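Local coordinates for hexapeptide transferase family protein (Anaplasma phagocytophilum, PDB 3IXC) that binds magnesium as a trimer of left-handed beta-helices of the gamma-carbonic-anhydrase-like type, and may act as a transferase whose substrate is not known, at residues A30-S35 with I49-I54; A40-N45 with A58-G63; I54-S59 with V75-N80; G99-I104 with S179-I184. All coordinates share one frame; numbering follows the deposited sequence. Where two conformers were deposited one is given.

Interaction 1 of 4, residues A30-S35 with I49-I54; sequences AGVSPS and IGDVCI
A corner between two faces of a coil, with the parallel bridge that follows it, brings V32, P34 and S35 against G50 to C53. In the bridge, which pairs S35 with C53, S35 is gripped at both its backbone polar atoms: its N donates to V52 O at 2.9 Å, and its O receives I54 N at 2.8 Å in a nearly straight bond. P34 N, which has no hydrogen to give, passes 3.2 Å from G50 O without a bond. The proline ring packs on the backbone instead, with CG and CD against G50 O, while its CB lies 4.3 Å from V52 CB. In a left-handed parallel beta-helix each coil turns through three faces, and here the chain leaves strand 47-49 and enters strand 52-54 through an inverse gamma turn centred on D51, with a weak bond from V52 N to G50 O. V32 lies across that corner: with CG1 anti to the backbone N (chi1 179°), this methyl reaches D51 CA at 3.7 Å. The V32 carbonyl takes part too, as G50 CA points a C-H at V32 O from 3.4 Å. V52 packs onto L66 and I73 of the next coil.

Interaction 2 of 4, residues A40-N45 with A58-G63; sequences AFIAGN and ASIWYG
Strands 41-42 and 59-60 run side by side in the same direction, F41 level with S59 and I42 with I60. Three backbone bonds zip them: F41 N to A58 O at 2.9 Å, I60 N to F41 O at 2.8 Å, and A43 N to I60 O at 2.9 Å. On the face bearing I42 and I60, the two isoleucines lie alongside each other and point the same way, I42 CD1 resting 3.6 Å from I60 CG1. This is the in-register stacking of like residues, coil upon coil, by which a left-handed beta-helix fills its interior. On the other face, with F41 and S59, the packing is largely aromatic. F41 holds CG anti to its N (chi1 169°), which carries the ring over W61 for an edge-to-face stack, F41 presenting its edge to the W61 face; the ring planes stand at 57° and F41 CE2 comes within 3.7 Å of W61 CZ3. R67 of the third subunit adds a cation-pi contact to the same indole. Beyond the strands, A43 CB sits over the Y62 ring, 3.9 Å from its centroid, a CH-pi contact. N45 then meets the edge of that ring with OD1, which also accepts G63 N at 2.9 Å. The N-H comes from well above the amide carbonyl plane, 47° out of it, and passes both lone pairs by. Y62 also packs on I49 of the third subunit.

Interaction 3 of 4, residues I54-S59 with V75-N80; sequences IGKNAS and VGEGTN
K56 lays its hydrocarbon chain alongside that of E77, both extended and pointing the same way. CG is anti to the backbone N in both (chi1 165° and 168°), which sends the two chains off together, and E77 CG also settles on K56 O at 3.3 Å. Their charged ends do not pair: K56 NZ stays 4.6 Å from E77 OE2, too far for a salt bridge, although some electrostatic attraction is likely. E77 OE2 instead accepts from a water at 2.7 Å, and that water accepts from N57 ND2, while N57 OD1 is bonded to R188. The backbones that carry them form two type II turns, G55 to A58 and G76 to T79, stacked on each other, with N57 and G78 each taking the positive-phi position. G78 N donates to K56 O at 2.8 Å, joining the turns directly. Further bonds hold the chain on entry and exit, G55 N to V75 O at 2.8 Å and S59 N to T79 O at 2.8 Å. At the start of the next face S59 OG, which also accepts a weak hydrogen bond from W61 NE1, rests on N80 CB, and the N80 amide turns on to Q82 and T103. These turns form one corner of the beta-helix; T79 OG1 links it to G99 and V102 of the following coil, and helix 170-188 packs on N57, S59 and N80 through I184, Y183 and S187.

Interaction 4 of 4, residues G99-I104 with S179-I184; sequences GKFVTI and SAENYI
F101, A180 and T103 account for most of the surface that this coil and the C-terminal helix bury in each other. A180 packs against F101, its CB 3.6 Å from F101 CB and equally close to the F101 carbonyl oxygen. The same methyl lies at the edge of the F101 ring, near its plane. With CG anti to the carbonyl carbon (chi1 -54°), the ring extends along the helix, and I184 CD1 meets its edge in plane, 3.9 Å from F101 CE1. E181 approaches the same carbon obliquely, OE2 at 3.6 Å, with the carboxylate turned 34° from the ring. T103 supplies the polar end of the contact. Its OG1 and S179 OG are hydrogen-bonded, 2.7 Å apart; T103 OG1 also receives N80 ND2, so this buried oxygen is held from the coil as well as from the helix. S179 carries its OG anti to the backbone N (chi1 178°), which aims the hydroxyl at T103. Strand 103-104 lies between strands 80-81 and 120-121, and helix 170-188 packs across this face; one turn on from S179, Y183 reaches R67 and the magnesium ligand H88 of the third subunit.

How the interactions relate
Interactions 1, 2 and 3 each join one coil to the next, whereas interaction 4 joins a coil to helix 170-188, far away in sequence. Interactions 1 and 3 lie at corners, partly open to solvent, and rely on backbone bonds and turn geometry; interaction 3 adds charged side chains and a water. Interaction 2 is buried, combining strand bonds with aliphatic and aromatic stacking. Interaction 4, also buried, is a matter of side chains, with a hydroxyl pair. Interactions 1 and 3 share I54, and interactions 2 and 3 share A58 and S59. Interactions 2 and 4 reach the same sheet, where W61 meets Y183, while E77 O receives F101 N between interactions 3 and 4.

Interaction 1 of 4, residues A30-S35 with I49-I54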
# COMPACT_ATOMS: atom_id res chain seq x y z
N ALA A 30 -16.21 -1.08 19.94
CA ALA A 30 -17.32 -0.50 20.69
C ALA A 30 -18.55 -1.40 20.67
O ALA A 30 -19.68 -0.95 20.45
CB ALA A 30 -17.65 0.90 20.17
N GLY A 31 -18.32 -2.70 20.86
CA GLY A 31 -19.40 -3.68 20.99
C GLY A 31 -19.99 -4.15 19.67
O GLY A 31 -20.91 -4.97 19.68
N VAL A 32 -19.48 -3.64 18.56
CA VAL A 32 -20.01 -4.01 17.24
C VAL A 32 -19.00 -4.87 16.50
O VAL A 32 -17.82 -4.53 16.42
CB VAL A 32 -20.34 -2.77 16.37
CG1 VAL A 32 -20.88 -3.20 14.98
CG2 VAL A 32 -21.35 -1.89 17.09
N SER A 33 -19.47 -6.00 15.96
CA SER A 33 -18.63 -6.88 15.16
C SER A 33 -19.19 -6.97 13.74
O SER A 33 -20.39 -6.76 13.53
CB SER A 33 -18.54 -8.28 15.79
OG SER A 33 -17.67 -8.25 16.91
N PRO A 34 -18.32 -7.26 12.76
CA PRO A 34 -18.79 -7.29 11.37
C PRO A 34 -19.84 -8.36 11.10
O PRO A 34 -19.88 -9.38 11.79
CB PRO A 34 -17.52 -7.60 10.59
CG PRO A 34 -16.40 -7.07 11.45
CD PRO A 34 -16.85 -7.38 12.85
N SER A 35 -20.68 -8.08 10.11
CA SER A 35 -21.66 -9.05 9.63
C SER A 35 -21.21 -9.49 8.25
O SER A 35 -21.19 -8.70 7.30
CB SER A 35 -23.05 -8.42 9.58
OG SER A 35 -23.52 -8.11 10.88
N ILE A 49 -12.96 -4.62 10.88
CA ILE A 49 -13.16 -4.11 12.24
C ILE A 49 -14.46 -3.36 12.39
O ILE A 49 -14.77 -2.47 11.60
CB ILE A 49 -11.98 -3.16 12.65
CG1 ILE A 49 -10.61 -3.85 12.49
CG2 ILE A 49 -12.17 -2.64 14.08
CD1 ILE A 49 -9.83 -3.42 11.25
N GLY A 50 -15.22 -3.71 13.43
CA GLY A 50 -16.40 -2.94 13.81
C GLY A 50 -17.59 -3.03 12.88
O GLY A 50 -18.04 -4.12 12.51
N ASP A 51 -18.12 -1.86 12.53
CA ASP A 51 -19.41 -1.77 11.85
C ASP A 51 -19.23 -1.95 10.35
O ASP A 51 -19.23 -0.99 9.59
CB ASP A 51 -20.07 -0.43 12.17
CG ASP A 51 -21.55 -0.39 11.83
OD1 ASP A 51 -22.10 -1.36 11.26
OD2 ASP A 51 -22.17 0.64 12.14
N VAL A 52 -19.07 -3.20 9.94
CA VAL A 52 -18.84 -3.51 8.53
C VAL A 52 -19.77 -4.65 8.13
O VAL A 52 -19.88 -5.64 8.85
CB VAL A 52 -17.38 -3.97 8.28
CG1 VAL A 52 -17.16 -4.30 6.80
CG2 VAL A 52 -16.38 -2.90 8.74
N CYS A 53 -20.45 -4.48 7.00
CA CYS A 53 -21.32 -5.51 6.44
C CYS A 53 -20.79 -5.95 5.08
O CYS A 53 -20.53 -5.10 4.22
CB CYS A 53 -22.75 -4.98 6.28
SG CYS A 53 -23.62 -4.74 7.83
N ILE A 54 -20.64 -7.26 4.91
CA ILE A 54 -20.07 -7.85 3.69
C ILE A 54 -21.13 -8.77 3.05
O ILE A 54 -21.56 -9.75 3.69
CB ILE A 54 -18.81 -8.71 4.01
CG1 ILE A 54 -17.76 -7.91 4.79
CG2 ILE A 54 -18.20 -9.28 2.73
CD1 ILE A 54 -17.10 -6.82 3.99

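Interaction 2 of 4, residues A40-N45 with A58-G63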
# COMPACT_ATOMS: atom_id res chain seq x y z
N ALA A 40 -19.23 -15.12 1.30
CA ALA A 40 -18.13 -14.19 1.02
C ALA A 40 -16.79 -14.86 1.29
O ALA A 40 -16.66 -15.65 2.24
CB ALA A 40 -18.27 -12.91 1.84
N PHE A 41 -15.81 -14.57 0.44
CA PHE A 41 -14.44 -14.98 0.69
C PHE A 41 -13.71 -13.89 1.46
O PHE A 41 -13.68 -12.73 1.04
CB PHE A 41 -13.69 -15.27 -0.61
CG PHE A 41 -12.20 -15.44 -0.43
CD1 PHE A 41 -11.69 -16.54 0.24
CD2 PHE A 41 -11.32 -14.49 -0.93
CE1 PHE A 41 -10.30 -16.69 0.41
CE2 PHE A 41 -9.94 -14.63 -0.77
CZ PHE A 41 -9.43 -15.73 -0.11
N ILE A 42 -13.14 -14.26 2.61
CA ILE A 42 -12.30 -13.34 3.38
C ILE A 42 -10.92 -13.95 3.55
O ILE A 42 -10.77 -15.01 4.19
CB ILE A 42 -12.89 -13.06 4.79
CG1 ILE A 42 -14.40 -12.77 4.73
CG2 ILE A 42 -12.09 -11.96 5.48
CD1 ILE A 42 -14.78 -11.48 4.00
N ALA A 43 -9.91 -13.30 2.97
CA ALA A 43 -8.54 -13.79 3.11
C ALA A 43 -8.17 -13.84 4.58
O ALA A 43 -8.56 -12.97 5.37
CB ALA A 43 -7.58 -12.89 2.35
N GLY A 44 -7.41 -14.87 4.95
CA GLY A 44 -7.07 -15.12 6.35
C GLY A 44 -6.29 -14.02 7.05
O GLY A 44 -6.28 -13.96 8.28
N ASN A 45 -5.63 -13.16 6.28
CA ASN A 45 -4.88 -12.06 6.87
C ASN A 45 -5.53 -10.69 6.62
O ASN A 45 -4.92 -9.65 6.85
CB ASN A 45 -3.42 -12.08 6.42
CG ASN A 45 -3.22 -11.55 5.01
OD1 ASN A 45 -4.16 -11.53 4.22
ND2 ASN A 45 -2.01 -11.12 4.70
N ALA A 58 -19.12 -11.61 -2.06
CA ALA A 58 -18.03 -10.63 -2.03
C ALA A 58 -16.70 -11.33 -1.78
O ALA A 58 -16.67 -12.47 -1.31
CB ALA A 58 -18.28 -9.56 -0.98
N SER A 59 -15.60 -10.66 -2.10
CA SER A 59 -14.28 -11.21 -1.81
C SER A 59 -13.37 -10.09 -1.33
O SER A 59 -13.22 -9.04 -1.97
CB SER A 59 -13.69 -11.97 -3.02
OG SER A 59 -13.67 -11.20 -4.21
N ILE A 60 -12.80 -10.32 -0.15
CA ILE A 60 -11.94 -9.35 0.53
C ILE A 60 -10.57 -9.99 0.61
O ILE A 60 -10.40 -11.04 1.24
CB ILE A 60 -12.50 -9.02 1.94
CG1 ILE A 60 -14.00 -8.64 1.86
CG2 ILE A 60 -11.66 -7.96 2.63
CD1 ILE A 60 -14.31 -7.37 1.02
N TRP A 61 -9.59 -9.37 -0.04
CA TRP A 61 -8.32 -10.03 -0.37
C TRP A 61 -7.20 -9.81 0.66
O TRP A 61 -7.42 -9.23 1.72
CB TRP A 61 -7.93 -9.69 -1.83
CG TRP A 61 -8.94 -10.33 -2.75
CD1 TRP A 61 -10.15 -9.81 -3.15
CD2 TRP A 61 -8.87 -11.66 -3.29
NE1 TRP A 61 -10.83 -10.73 -3.92
CE2 TRP A 61 -10.06 -11.87 -4.03
CE3 TRP A 61 -7.92 -12.68 -3.23
CZ2 TRP A 61 -10.32 -13.07 -4.71
CZ3 TRP A 61 -8.17 -13.87 -3.91
CH2 TRP A 61 -9.37 -14.05 -4.64
N TYR A 62 -6.02 -10.36 0.36
CA TYR A 62 -4.94 -10.42 1.33
C TYR A 62 -4.49 -9.04 1.76
O TYR A 62 -4.32 -8.16 0.93
CB TYR A 62 -3.77 -11.19 0.73
CG TYR A 62 -4.11 -12.65 0.50
CD1 TYR A 62 -4.01 -13.57 1.55
CD2 TYR A 62 -4.53 -13.10 -0.75
CE1 TYR A 62 -4.33 -14.91 1.35
CE2 TYR A 62 -4.85 -14.45 -0.96
CZ TYR A 62 -4.75 -15.34 0.10
OH TYR A 62 -5.06 -16.67 -0.09
N GLY A 63 -4.34 -8.86 3.07
CA GLY A 63 -3.83 -7.62 3.62
C GLY A 63 -4.77 -6.43 3.56
O GLY A 63 -4.38 -5.30 3.88

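Interaction 3 of 4, residues I54-S59 with V75-N80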
# COMPACT_ATOMS: atom_id res chain seq x y z
N ILE A 54 -20.64 -7.26 4.91
CA ILE A 54 -20.07 -7.85 3.69
C ILE A 54 -21.13 -8.77 3.05
O ILE A 54 -21.56 -9.75 3.69
CB ILE A 54 -18.81 -8.71 4.01
CG1 ILE A 54 -17.76 -7.91 4.79
CG2 ILE A 54 -18.20 -9.28 2.73
CD1 ILE A 54 -17.10 -6.82 3.99
N GLY A 55 -21.52 -8.46 1.82
CA GLY A 55 -22.60 -9.18 1.14
C GLY A 55 -22.23 -10.51 0.50
O GLY A 55 -21.07 -10.91 0.47
N LYS A 56 -23.27 -11.18 -0.01
CA LYS A 56 -23.16 -12.45 -0.71
C LYS A 56 -22.10 -12.41 -1.82
O LYS A 56 -22.08 -11.48 -2.62
CB LYS A 56 -24.54 -12.80 -1.30
CG LYS A 56 -24.56 -13.88 -2.35
CD LYS A 56 -26.01 -14.12 -2.79
CE LYS A 56 -26.09 -15.15 -3.91
NZ LYS A 56 -27.52 -15.44 -4.27
N ASN A 57 -21.23 -13.42 -1.85
CA ASN A 57 -20.25 -13.59 -2.93
C ASN A 57 -19.21 -12.49 -3.05
O ASN A 57 -18.50 -12.44 -4.06
CB ASN A 57 -20.94 -13.79 -4.30
CG ASN A 57 -21.76 -15.07 -4.37
OD1 ASN A 57 -21.48 -16.06 -3.68
ND2 ASN A 57 -22.78 -15.06 -5.22
N ALA A 58 -19.12 -11.61 -2.06
CA ALA A 58 -18.03 -10.63 -2.03
C ALA A 58 -16.70 -11.33 -1.78
O ALA A 58 -16.67 -12.47 -1.31
CB ALA A 58 -18.28 -9.56 -0.98
N SER A 59 -15.60 -10.66 -2.10
CA SER A 59 -14.28 -11.21 -1.81
C SER A 59 -13.37 -10.09 -1.33
O SER A 59 -13.22 -9.04 -1.97
CB SER A 59 -13.69 -11.97 -3.02
OG SER A 59 -13.67 -11.20 -4.21
N VAL A 75 -20.44 -3.27 2.10
CA VAL A 75 -19.90 -3.86 0.87
C VAL A 75 -20.96 -4.77 0.26
O VAL A 75 -21.32 -5.80 0.84
CB VAL A 75 -18.61 -4.65 1.15
CG1 VAL A 75 -18.06 -5.27 -0.15
CG2 VAL A 75 -17.55 -3.76 1.84
N GLY A 76 -21.43 -4.39 -0.93
CA GLY A 76 -22.53 -5.11 -1.58
C GLY A 76 -22.15 -6.47 -2.15
O GLY A 76 -20.97 -6.81 -2.26
N GLU A 77 -23.18 -7.23 -2.50
CA GLU A 77 -23.05 -8.53 -3.15
C GLU A 77 -22.09 -8.50 -4.34
O GLU A 77 -22.14 -7.57 -5.15
CB GLU A 77 -24.44 -8.99 -3.64
CG GLU A 77 -24.41 -10.19 -4.57
CD GLU A 77 -25.78 -10.53 -5.16
OE1 GLU A 77 -26.78 -9.84 -4.85
OE2 GLU A 77 -25.85 -11.50 -5.94
N GLY A 78 -21.23 -9.51 -4.44
CA GLY A 78 -20.42 -9.73 -5.64
C GLY A 78 -19.29 -8.73 -5.84
O GLY A 78 -18.75 -8.64 -6.94
N THR A 79 -18.95 -8.00 -4.79
CA THR A 79 -17.89 -7.00 -4.86
C THR A 79 -16.55 -7.56 -4.42
O THR A 79 -16.48 -8.32 -3.44
CB THR A 79 -18.30 -5.75 -4.04
OG1 THR A 79 -19.31 -5.05 -4.77
CG2 THR A 79 -17.11 -4.81 -3.76
N ASN A 80 -15.50 -7.20 -5.15
CA ASN A 80 -14.13 -7.56 -4.75
C ASN A 80 -13.36 -6.33 -4.28
O ASN A 80 -13.44 -5.25 -4.89
CB ASN A 80 -13.39 -8.31 -5.87
CG ASN A 80 -13.21 -7.48 -7.12
OD1 ASN A 80 -12.22 -6.77 -7.26
ND2 ASN A 80 -14.16 -7.57 -8.04
O HOH W 1 -23.51 -12.73 -6.61

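Interaction 4 of 4, residues G99-I104 with S179-I184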
# COMPACT_ATOMS: atom_id res chain seq x y z
N GLY A 99 -21.41 -0.51 -3.49
CA GLY A 99 -22.53 -1.24 -4.07
C GLY A 99 -22.19 -2.66 -4.49
O GLY A 99 -21.21 -3.25 -4.01
N LYS A 100 -23.01 -3.20 -5.39
CA LYS A 100 -22.91 -4.57 -5.86
C LYS A 100 -22.00 -4.68 -7.08
O LYS A 100 -21.97 -3.77 -7.91
CB LYS A 100 -24.29 -5.10 -6.24
CG LYS A 100 -25.32 -5.03 -5.14
CD LYS A 100 -26.63 -5.58 -5.68
CE LYS A 100 -27.78 -5.33 -4.73
NZ LYS A 100 -29.06 -5.78 -5.35
N PHE A 101 -21.29 -5.79 -7.19
CA PHE A 101 -20.46 -6.08 -8.38
C PHE A 101 -19.46 -4.97 -8.69
O PHE A 101 -19.21 -4.64 -9.85
CB PHE A 101 -21.37 -6.42 -9.58
CG PHE A 101 -22.33 -7.53 -9.28
CD1 PHE A 101 -21.88 -8.84 -9.12
CD2 PHE A 101 -23.69 -7.26 -9.14
CE1 PHE A 101 -22.77 -9.88 -8.82
CE2 PHE A 101 -24.58 -8.28 -8.84
CZ PHE A 101 -24.13 -9.59 -8.68
N VAL A 102 -18.89 -4.42 -7.62
CA VAL A 102 -17.87 -3.37 -7.70
C VAL A 102 -16.50 -4.05 -7.70
O VAL A 102 -16.30 -5.06 -7.02
CB VAL A 102 -17.98 -2.40 -6.50
CG1 VAL A 102 -16.75 -1.49 -6.40
CG2 VAL A 102 -19.24 -1.54 -6.62
N THR A 103 -15.57 -3.49 -8.48
CA THR A 103 -14.18 -3.95 -8.48
C THR A 103 -13.32 -2.83 -7.90
O THR A 103 -13.32 -1.71 -8.42
CB THR A 103 -13.70 -4.30 -9.91
OG1 THR A 103 -14.40 -5.47 -10.38
CG2 THR A 103 -12.19 -4.61 -9.91
N ILE A 104 -12.62 -3.15 -6.81
CA ILE A 104 -11.63 -2.24 -6.24
C ILE A 104 -10.26 -2.90 -6.35
O ILE A 104 -10.01 -3.96 -5.78
CB ILE A 104 -11.96 -1.84 -4.78
CG1 ILE A 104 -13.27 -1.04 -4.75
CG2 ILE A 104 -10.81 -1.00 -4.16
CD1 ILE A 104 -14.13 -1.30 -3.53
N SER A 179 -15.57 -8.29 -14.80
CA SER A 179 -14.57 -8.25 -13.73
C SER A 179 -15.13 -8.81 -12.43
O SER A 179 -14.48 -9.64 -11.78
CB SER A 179 -14.09 -6.82 -13.50
OG SER A 179 -13.15 -6.76 -12.45
N ALA A 180 -16.33 -8.37 -12.06
CA ALA A 180 -16.95 -8.82 -10.81
C ALA A 180 -17.23 -10.33 -10.84
O ALA A 180 -16.92 -11.04 -9.89
CB ALA A 180 -18.23 -8.02 -10.52
N GLU A 181 -17.79 -10.81 -11.95
CA GLU A 181 -18.07 -12.24 -12.09
C GLU A 181 -16.79 -13.09 -12.07
O GLU A 181 -16.74 -14.16 -11.44
CB GLU A 181 -18.89 -12.50 -13.36
CG GLU A 181 -20.33 -11.96 -13.26
CD GLU A 181 -21.18 -12.61 -12.16
OE1 GLU A 181 -20.90 -13.76 -11.75
OE2 GLU A 181 -22.14 -11.95 -11.70
N ASN A 182 -15.74 -12.59 -12.72
CA ASN A 182 -14.44 -13.26 -12.70
C ASN A 182 -13.93 -13.43 -11.28
O ASN A 182 -13.43 -14.50 -10.93
CB ASN A 182 -13.41 -12.48 -13.52
CG ASN A 182 -13.65 -12.55 -15.02
OD1 ASN A 182 -14.49 -13.31 -15.51
ND2 ASN A 182 -12.91 -11.73 -15.76
N TYR A 183 -14.07 -12.38 -10.48
CA TYR A 183 -13.57 -12.41 -9.11
C TYR A 183 -14.38 -13.32 -8.19
O TYR A 183 -13.81 -13.97 -7.30
CB TYR A 183 -13.42 -10.98 -8.53
CG TYR A 183 -11.97 -10.59 -8.49
CD1 TYR A 183 -11.17 -10.92 -7.39
CD2 TYR A 183 -11.36 -9.98 -9.59
CE1 TYR A 183 -9.81 -10.61 -7.37
CE2 TYR A 183 -10.00 -9.67 -9.58
CZ TYR A 183 -9.24 -9.99 -8.46
OH TYR A 183 -7.91 -9.69 -8.43
N ILE A 184 -15.69 -13.39 -8.43
CA ILE A 184 -16.50 -14.36 -7.69
C ILE A 184 -15.97 -15.77 -7.99
O ILE A 184 -15.72 -16.54 -7.06
CB ILE A 184 -18.01 -14.25 -8.02
CG1 ILE A 184 -18.55 -12.87 -7.61
CG2 ILE A 184 -18.81 -15.38 -7.32
CD1 ILE A 184 -19.96 -12.55 -8.17